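Local coordinates for uncharacterized protein XCC1541 (Xanthomonas campestris pv. campestris, PDB 2QJW), which is probably a hydrolase of the alpha/beta superfamily, with its natural substrate and reaction still uncharacterized, at residues A[75-89]-A[97-109]. Sequence-based numbering, arbitrary orientation. Where two conformers were deposited one is given.
Sequences PVVLAGSSLGSYIAA and TRALFLMVPPTKM
This is the beta-alpha-beta crossover of an alpha/beta hydrolase, in which strand 76-81 runs into helix 83-92 through a Gly-X-Ser-X-Gly turn and pairs in parallel with strand 99-103. Along the strands the bonds pass back and forth: Phe101 N gives to Leu78 O, Gly80 N to Phe101 O and Met103 N to Gly80 O, each at 3.0 Å. One step further, Ser82 N donates to Met103 O at 2.9 Å, so the pairing holds right up to the turn. Ser82 itself sits in a strained conformation with positive phi (53°), consistent with a nucleophile elbow, and its side chain touches His156, its probable partner in a Ser-His-Asp triad. Behind it, Ser85 leans its hydroxyl over the end of strand 99-103, OG lying 2.8 Å from Met103 O.

The helix packs on the sheet face that carries Leu100 and Leu102. In the conformer given, one of two modelled, Leu100 forks beneath it, CD1 meeting Ala88 CB at 3.8 Å while CD2 reaches Ala89; Leu102 CD2 lies under Ser85, 3.6 Å from its backbone O. Past the strand, Pro106 CG abuts Tyr86 CB, and Met109, a selenomethionine also modelled in two conformers, doubles back over one face of the Tyr86 ring, whose OH is hydrogen-bonded to Pro113 O. In the copy given, bends at chi2 (61°) and chi3 (59°) fold its tip inward, so that Met109 CE stands 3.9 Å from the ring centroid in a CH-pi contact and also meets Leu83 CD1 at 3.6 Å.

The face bearing Phe101 and Met103 is covered by Leu25 of helix 20-31, and Phe101 also meets Phe169 of helix 162-174. Within the sheet, strand 6-10 flanks strand 76-81, and strand 122-127 lies beyond 99-103.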
ATOM      1  N   PRO A  75       8.102  21.119 -12.442  1.00  9.92           N
ATOM      2  CA  PRO A  75       7.322  20.465 -11.386  1.00 11.59           C
ATOM      3  C   PRO A  75       8.225  19.989 -10.249  1.00 11.27           C
ATOM      4  O   PRO A  75       9.398  19.629 -10.440  1.00 12.66           O
ATOM      5  CB  PRO A  75       6.691  19.263 -12.074  1.00 12.45           C
ATOM      6  CG  PRO A  75       6.750  19.606 -13.572  1.00 14.18           C
ATOM      7  CD  PRO A  75       8.022  20.383 -13.714  1.00 12.19           C
ATOM      8  N   VAL A  76       7.602  19.974  -9.071  1.00 10.46           N
ATOM      9  CA  VAL A  76       8.273  19.535  -7.832  1.00 10.13           C
ATOM     10  C   VAL A  76       7.407  18.529  -7.098  1.00  9.72           C
ATOM     11  O   VAL A  76       6.231  18.766  -6.841  1.00 11.46           O
ATOM     12  CB  VAL A  76       8.530  20.708  -6.907  1.00 11.61           C
ATOM     13  CG1 VAL A  76       9.178  20.222  -5.593  1.00 15.63           C
ATOM     14  CG2 VAL A  76       9.421  21.746  -7.622  1.00 13.59           C
ATOM     15  N   VAL A  77       8.056  17.432  -6.703  1.00 10.83           N
ATOM     16  CA  VAL A  77       7.510  16.435  -5.782  1.00  9.52           C
ATOM     17  C   VAL A  77       8.234  16.571  -4.444  1.00  9.24           C
ATOM     18  O   VAL A  77       9.488  16.631  -4.416  1.00 11.15           O
ATOM     19  CB  VAL A  77       7.653  15.000  -6.341  1.00  8.58           C
ATOM     20  CG1 VAL A  77       7.328  13.952  -5.329  1.00 11.57           C
ATOM     21  CG2 VAL A  77       6.790  14.867  -7.609  1.00 10.65           C
ATOM     22  N   LEU A  78       7.454  16.656  -3.347  1.00  9.59           N
ATOM     23  CA  LEU A  78       8.038  16.723  -1.999  1.00  9.39           C
ATOM     24  C   LEU A  78       7.828  15.403  -1.319  1.00 10.14           C
ATOM     25  O   LEU A  78       6.781  14.767  -1.423  1.00  9.79           O
ATOM     26  CB  LEU A  78       7.367  17.799  -1.179  1.00 11.50           C
ATOM     27  CG  LEU A  78       7.456  19.193  -1.796  1.00 12.70           C
ATOM     28  CD1 LEU A  78       6.695  20.183  -0.916  1.00 12.30           C
ATOM     29  CD2 LEU A  78       8.887  19.639  -1.977  1.00 12.10           C
ATOM     30  N   ALA A  79       8.874  14.934  -0.633  1.00 10.06           N
ATOM     31  CA  ALA A  79       8.811  13.649   0.074  1.00  9.32           C
ATOM     32  C   ALA A  79       9.552  13.783   1.333  1.00 10.04           C
ATOM     33  O   ALA A  79      10.435  14.647   1.470  1.00 10.85           O
ATOM     34  CB  ALA A  79       9.433  12.570  -0.733  1.00  9.83           C
ATOM     35  N   GLY A  80       9.266  12.912   2.277  1.00 10.90           N
ATOM     36  CA  GLY A  80      10.015  12.923   3.512  1.00 12.91           C
ATOM     37  C   GLY A  80       9.789  11.708   4.359  1.00 11.35           C
ATOM     38  O   GLY A  80       9.041  10.803   4.009  1.00 10.25           O
ATOM     39  N   SER A  81      10.466  11.739   5.510  1.00 10.27           N
ATOM     40  CA  SER A  81      10.276  10.763   6.577  1.00 11.90           C
ATOM     41  C   SER A  81      10.024  11.509   7.889  1.00 11.95           C
ATOM     42  O   SER A  81      10.777  12.420   8.191  1.00 11.59           O
ATOM     43  CB  SER A  81      11.489   9.877   6.729  1.00 15.76           C
ATOM     44  OG  SER A  81      11.267   8.956   7.779  1.00 24.25           O
ATOM     45  N   SER A  82       8.970  11.124   8.620  1.00 11.36           N
ATOM     46  CA  SER A  82       8.679  11.644   9.987  1.00 11.53           C
ATOM     47  C   SER A  82       8.664  13.185   9.981  1.00 11.41           C
ATOM     48  O   SER A  82       7.837  13.768   9.284  1.00 11.29           O
ATOM     49  CB  SER A  82       9.642  10.989  10.991  1.00 14.35           C
ATOM     50  OG  SER A  82       9.067  11.223  12.294  1.00 21.86           O
ATOM     51  N   LEU A  83       9.540  13.854  10.750  1.00 12.68           N
ATOM     52  CA  LEU A  83       9.534  15.319  10.750  1.00 12.62           C
ATOM     53  C   LEU A  83       9.648  15.873   9.327  1.00 11.06           C
ATOM     54  O   LEU A  83       9.057  16.896   9.010  1.00 12.02           O
ATOM     55  CB  LEU A  83      10.642  15.859  11.623  1.00 12.79           C
ATOM     56  CG  LEU A  83      10.673  17.381  11.821  1.00 14.37           C
ATOM     57  CD1 LEU A  83       9.363  17.939  12.322  1.00 14.69           C
ATOM     58  CD2 LEU A  83      11.845  17.747  12.754  1.00 14.53           C
ATOM     59  N   GLY A  84      10.420  15.160   8.498  1.00 10.15           N
ATOM     60  CA  GLY A  84      10.565  15.539   7.082  1.00 10.96           C
ATOM     61  C   GLY A  84       9.271  15.460   6.342  1.00 10.99           C
ATOM     62  O   GLY A  84       9.005  16.280   5.451  1.00 10.07           O
ATOM     63  N   SER A  85       8.428  14.466   6.682  1.00 10.35           N
ATOM     64  CA  SER A  85       7.108  14.404   6.092  1.00  9.01           C
ATOM     65  C   SER A  85       6.206  15.549   6.518  1.00  8.97           C
ATOM     66  O   SER A  85       5.452  16.062   5.703  1.00 11.52           O
ATOM     67  CB  SER A  85       6.415  13.074   6.419  1.00 10.62           C
ATOM     68  OG  SER A  85       7.074  12.027   5.769  1.00 10.56           O
ATOM     69  N   TYR A  86       6.284  15.877   7.804  1.00 10.50           N
ATOM     70  CA  TYR A  86       5.494  16.961   8.338  1.00 11.09           C
ATOM     71  C   TYR A  86       5.836  18.231   7.565  1.00 10.58           C
ATOM     72  O   TYR A  86       4.940  18.904   7.091  1.00 11.52           O
ATOM     73  CB  TYR A  86       5.805  17.155   9.792  1.00 12.06           C
ATOM     74  CG  TYR A  86       5.112  18.350  10.354  1.00 12.45           C
ATOM     75  CD1 TYR A  86       3.767  18.319  10.694  1.00 13.00           C
ATOM     76  CD2 TYR A  86       5.798  19.532  10.523  1.00 12.83           C
ATOM     77  CE1 TYR A  86       3.087  19.441  11.232  1.00 13.15           C
ATOM     78  CE2 TYR A  86       5.147  20.689  11.047  1.00 13.57           C
ATOM     79  CZ  TYR A  86       3.800  20.644  11.401  1.00 14.41           C
ATOM     80  OH  TYR A  86       3.213  21.764  11.896  1.00 16.44           O
ATOM     81  N   ILE A  87       7.107  18.539   7.385  1.00 11.00           N
ATOM     82  CA  ILE A  87       7.379  19.828   6.711  1.00 11.26           C
ATOM     83  C   ILE A  87       7.073  19.789   5.198  1.00 11.16           C
ATOM     84  O   ILE A  87       6.665  20.786   4.611  1.00 11.58           O
ATOM     85  CB  ILE A  87       8.801  20.360   6.987  1.00 12.48           C
ATOM     86  CG1 ILE A  87       9.896  19.428   6.484  1.00 11.04           C
ATOM     87  CG2 ILE A  87       8.945  20.660   8.488  1.00 12.32           C
ATOM     88  CD1 ILE A  87      11.281  20.081   6.475  1.00 13.85           C
ATOM     89  N   ALA A  88       7.216  18.619   4.569  1.00 11.58           N
ATOM     90  CA  ALA A  88       6.875  18.482   3.156  1.00 11.41           C
ATOM     91  C   ALA A  88       5.415  18.767   2.980  1.00 11.96           C
ATOM     92  O   ALA A  88       4.983  19.502   2.109  1.00 10.69           O
ATOM     93  CB  ALA A  88       7.268  17.061   2.652  1.00 10.23           C
ATOM     94  N   ALA A  89       4.586  18.176   3.836  1.00 10.00           N
ATOM     95  CA  ALA A  89       3.168  18.408   3.768  1.00 11.27           C
ATOM     96  C   ALA A  89       2.791  19.874   3.987  1.00 10.43           C
ATOM     97  O   ALA A  89       2.059  20.428   3.207  1.00 10.61           O
ATOM     98  CB  ALA A  89       2.441  17.461   4.767  1.00 11.14           C
ATOM     99  N   THR A  97       2.686  22.136  -5.723  1.00 15.25           N
ATOM    100  CA  THR A  97       3.335  20.852  -5.536  1.00 12.28           C
ATOM    101  C   THR A  97       2.628  19.835  -6.386  1.00 12.43           C
ATOM    102  O   THR A  97       1.417  19.782  -6.397  1.00 12.84           O
ATOM    103  CB  THR A  97       3.267  20.511  -4.036  1.00 12.38           C
ATOM    104  OG1 THR A  97       3.891  21.558  -3.291  1.00 14.38           O
ATOM    105  CG2 THR A  97       3.953  19.162  -3.733  1.00 11.24           C
ATOM    106  N   ARG A  98       3.401  19.044  -7.132  1.00 10.89           N
ATOM    107  CA  ARG A  98       2.877  18.069  -8.041  1.00 10.84           C
ATOM    108  C   ARG A  98       2.239  16.870  -7.327  1.00 10.93           C
ATOM    109  O   ARG A  98       1.237  16.330  -7.737  1.00  9.69           O
ATOM    110  CB  ARG A  98       3.970  17.570  -9.021  1.00 11.19           C
ATOM    111  CG  ARG A  98       3.488  16.601 -10.038  1.00 13.34           C
ATOM    112  CD  ARG A  98       2.420  17.146 -10.956  1.00 14.57           C
ATOM    113  NE  ARG A  98       1.798  16.162 -11.802  1.00 13.26           N
ATOM    114  CZ  ARG A  98       0.742  15.437 -11.533  1.00 13.89           C
ATOM    115  NH1 ARG A  98       0.127  15.476 -10.362  1.00 13.17           N
ATOM    116  NH2 ARG A  98       0.288  14.594 -12.444  1.00 18.61           N
ATOM    117  N   ALA A  99       2.924  16.449  -6.267  1.00 10.03           N
ATOM    118  CA  ALA A  99       2.535  15.239  -5.486  1.00  9.71           C
ATOM    119  C   ALA A  99       3.371  15.196  -4.230  1.00  9.39           C
ATOM    120  O   ALA A  99       4.390  15.873  -4.125  1.00  8.50           O
ATOM    121  CB  ALA A  99       2.766  13.954  -6.283  1.00 10.47           C
ATOM    122  N   LEU A 100       2.906  14.376  -3.288  0.50  9.68           N
ATOM    123  CA  LEU A 100       3.481  14.296  -1.956  0.50  9.49           C
ATOM    124  C   LEU A 100       3.653  12.850  -1.512  0.50  9.65           C
ATOM    125  O   LEU A 100       2.675  12.087  -1.520  0.50  9.57           O
ATOM    126  CB  LEU A 100       2.531  15.004  -1.014  0.50 11.32           C
ATOM    127  CG  LEU A 100       2.911  15.275   0.426  0.50 12.12           C
ATOM    128  CD1 LEU A 100       4.238  16.145   0.538  0.50  9.70           C
ATOM    129  CD2 LEU A 100       1.718  15.926   1.158  0.50  9.76           C
ATOM    130  N   PHE A 101       4.866  12.487  -1.071  1.00  7.96           N
ATOM    131  CA  PHE A 101       5.175  11.145  -0.603  1.00  7.89           C
ATOM    132  C   PHE A 101       5.608  11.228   0.855  1.00  8.29           C
ATOM    133  O   PHE A 101       6.621  11.872   1.172  1.00  9.52           O
ATOM    134  CB  PHE A 101       6.250  10.441  -1.424  1.00  8.50           C
ATOM    135  CG  PHE A 101       6.485   9.048  -0.992  1.00  8.73           C
ATOM    136  CD1 PHE A 101       5.575   8.087  -1.281  1.00 10.88           C
ATOM    137  CD2 PHE A 101       7.603   8.715  -0.286  1.00  8.96           C
ATOM    138  CE1 PHE A 101       5.807   6.763  -0.898  1.00  9.85           C
ATOM    139  CE2 PHE A 101       7.819   7.405   0.129  1.00 10.45           C
ATOM    140  CZ  PHE A 101       6.919   6.425  -0.167  1.00 10.21           C
ATOM    141  N   LEU A 102       4.840  10.601   1.728  1.00  8.43           N
ATOM    142  CA  LEU A 102       5.085  10.744   3.168  1.00  9.19           C
ATOM    143  C   LEU A 102       5.327   9.429   3.823  1.00  9.16           C
ATOM    144  O   LEU A 102       4.484   8.566   3.835  1.00  9.08           O
ATOM    145  CB  LEU A 102       3.874  11.364   3.811  1.00  8.72           C
ATOM    146  CG  LEU A 102       3.267  12.636   3.220  1.00  9.93           C
ATOM    147  CD1 LEU A 102       2.004  13.161   3.964  1.00 12.45           C
ATOM    148  CD2 LEU A 102       4.327  13.743   3.198  1.00 13.21           C
HETATM  149  N   MSE A 103       6.515   9.254   4.396  1.00  8.65           N
HETATM  150  CA  MSE A 103       6.847   8.090   5.245  1.00  9.81           C
HETATM  151  C   MSE A 103       6.616   8.502   6.711  1.00  9.05           C
HETATM  152  O   MSE A 103       7.069   9.560   7.131  1.00  9.21           O
HETATM  153  CB  MSE A 103       8.241   7.587   5.040  1.00  9.45           C
HETATM  154  CG  MSE A 103       8.528   7.175   3.581  1.00 11.21           C
HETATM  155 SE   MSE A 103      10.282   6.565   3.238  0.75 12.25          SE
HETATM  156  CE  MSE A 103      11.087   8.254   3.365  1.00 18.99           C
ATOM    157  N   VAL A 104       5.895   7.651   7.444  1.00  9.30           N
ATOM    158  CA  VAL A 104       5.608   7.817   8.910  1.00  7.59           C
ATOM    159  C   VAL A 104       5.374   9.295   9.275  1.00 10.13           C
ATOM    160  O   VAL A 104       6.078   9.858  10.100  1.00 10.03           O
ATOM    161  CB  VAL A 104       6.666   7.092   9.820  1.00  8.64           C
ATOM    162  CG1 VAL A 104       6.474   5.575   9.679  1.00 13.42           C
ATOM    163  CG2 VAL A 104       8.068   7.473   9.495  1.00 10.83           C
ATOM    164  N   PRO A 105       4.357   9.931   8.667  1.00  9.65           N
ATOM    165  CA  PRO A 105       4.074  11.339   8.963  1.00 11.37           C
ATOM    166  C   PRO A 105       3.442  11.542  10.339  1.00  8.60           C
ATOM    167  O   PRO A 105       2.490  10.865  10.639  1.00  9.50           O
ATOM    168  CB  PRO A 105       3.075  11.717   7.847  1.00  9.51           C
ATOM    169  CG  PRO A 105       2.354  10.523   7.556  1.00  9.20           C
ATOM    170  CD  PRO A 105       3.377   9.396   7.698  1.00  8.30           C
ATOM    171  N   PRO A 106       3.967  12.472  11.126  1.00 11.20           N
ATOM    172  CA  PRO A 106       3.252  12.765  12.374  1.00 10.76           C
ATOM    173  C   PRO A 106       2.036  13.630  12.078  1.00 12.19           C
ATOM    174  O   PRO A 106       2.092  14.552  11.258  1.00 13.35           O
ATOM    175  CB  PRO A 106       4.260  13.552  13.178  1.00 15.59           C
ATOM    176  CG  PRO A 106       5.113  14.183  12.208  1.00 16.02           C
ATOM    177  CD  PRO A 106       5.167  13.293  10.949  1.00 14.64           C
ATOM    178  N   THR A 107       0.924  13.373  12.743  1.00 12.30           N
ATOM    179  CA  THR A 107      -0.283  14.136  12.536  1.00 12.38           C
ATOM    180  C   THR A 107      -0.346  15.316  13.525  1.00 14.99           C
ATOM    181  O   THR A 107      -1.056  16.245  13.251  1.00 16.19           O
ATOM    182  CB  THR A 107      -1.542  13.287  12.629  1.00 13.36           C
ATOM    183  OG1 THR A 107      -1.656  12.777  13.980  1.00 16.80           O
ATOM    184  CG2 THR A 107      -1.479  12.113  11.633  1.00 15.01           C
ATOM    185  N   LYS A 108       0.387  15.243  14.639  1.00 19.55           N
ATOM    186  CA  LYS A 108       0.382  16.275  15.664  1.00 23.15           C
ATOM    187  C   LYS A 108       1.801  16.791  15.843  1.00 23.23           C
ATOM    188  O   LYS A 108       2.756  16.016  15.726  1.00 24.03           O
ATOM    189  CB  LYS A 108      -0.084  15.652  16.967  1.00 23.03           C
ATOM    190  CG  LYS A 108      -1.438  14.925  16.935  1.00 29.06           C
ATOM    191  CD  LYS A 108      -1.683  14.137  18.242  1.00 29.62           C
ATOM    192  CE  LYS A 108      -2.883  13.196  18.116  1.00 34.48           C
ATOM    193  NZ  LYS A 108      -3.391  12.757  19.443  1.00 42.07           N
HETATM  194  N   MSE A 109       1.943  18.074  16.162  0.50 21.09           N
HETATM  195  CA  MSE A 109       3.254  18.690  16.307  0.50 20.98           C
HETATM  196  C   MSE A 109       3.203  19.719  17.437  0.50 22.57           C
HETATM  197  O   MSE A 109       3.443  20.895  17.199  0.50 21.69           O
HETATM  198  CB  MSE A 109       3.660  19.309  14.957  0.50 19.79           C
HETATM  199  CG  MSE A 109       5.100  19.883  14.821  0.50 18.67           C
HETATM  200 SE   MSE A 109       6.514  18.642  15.071  0.45 19.73          SE
HETATM  201  CE  MSE A 109       6.116  17.355  13.692  0.50 14.08           C
TER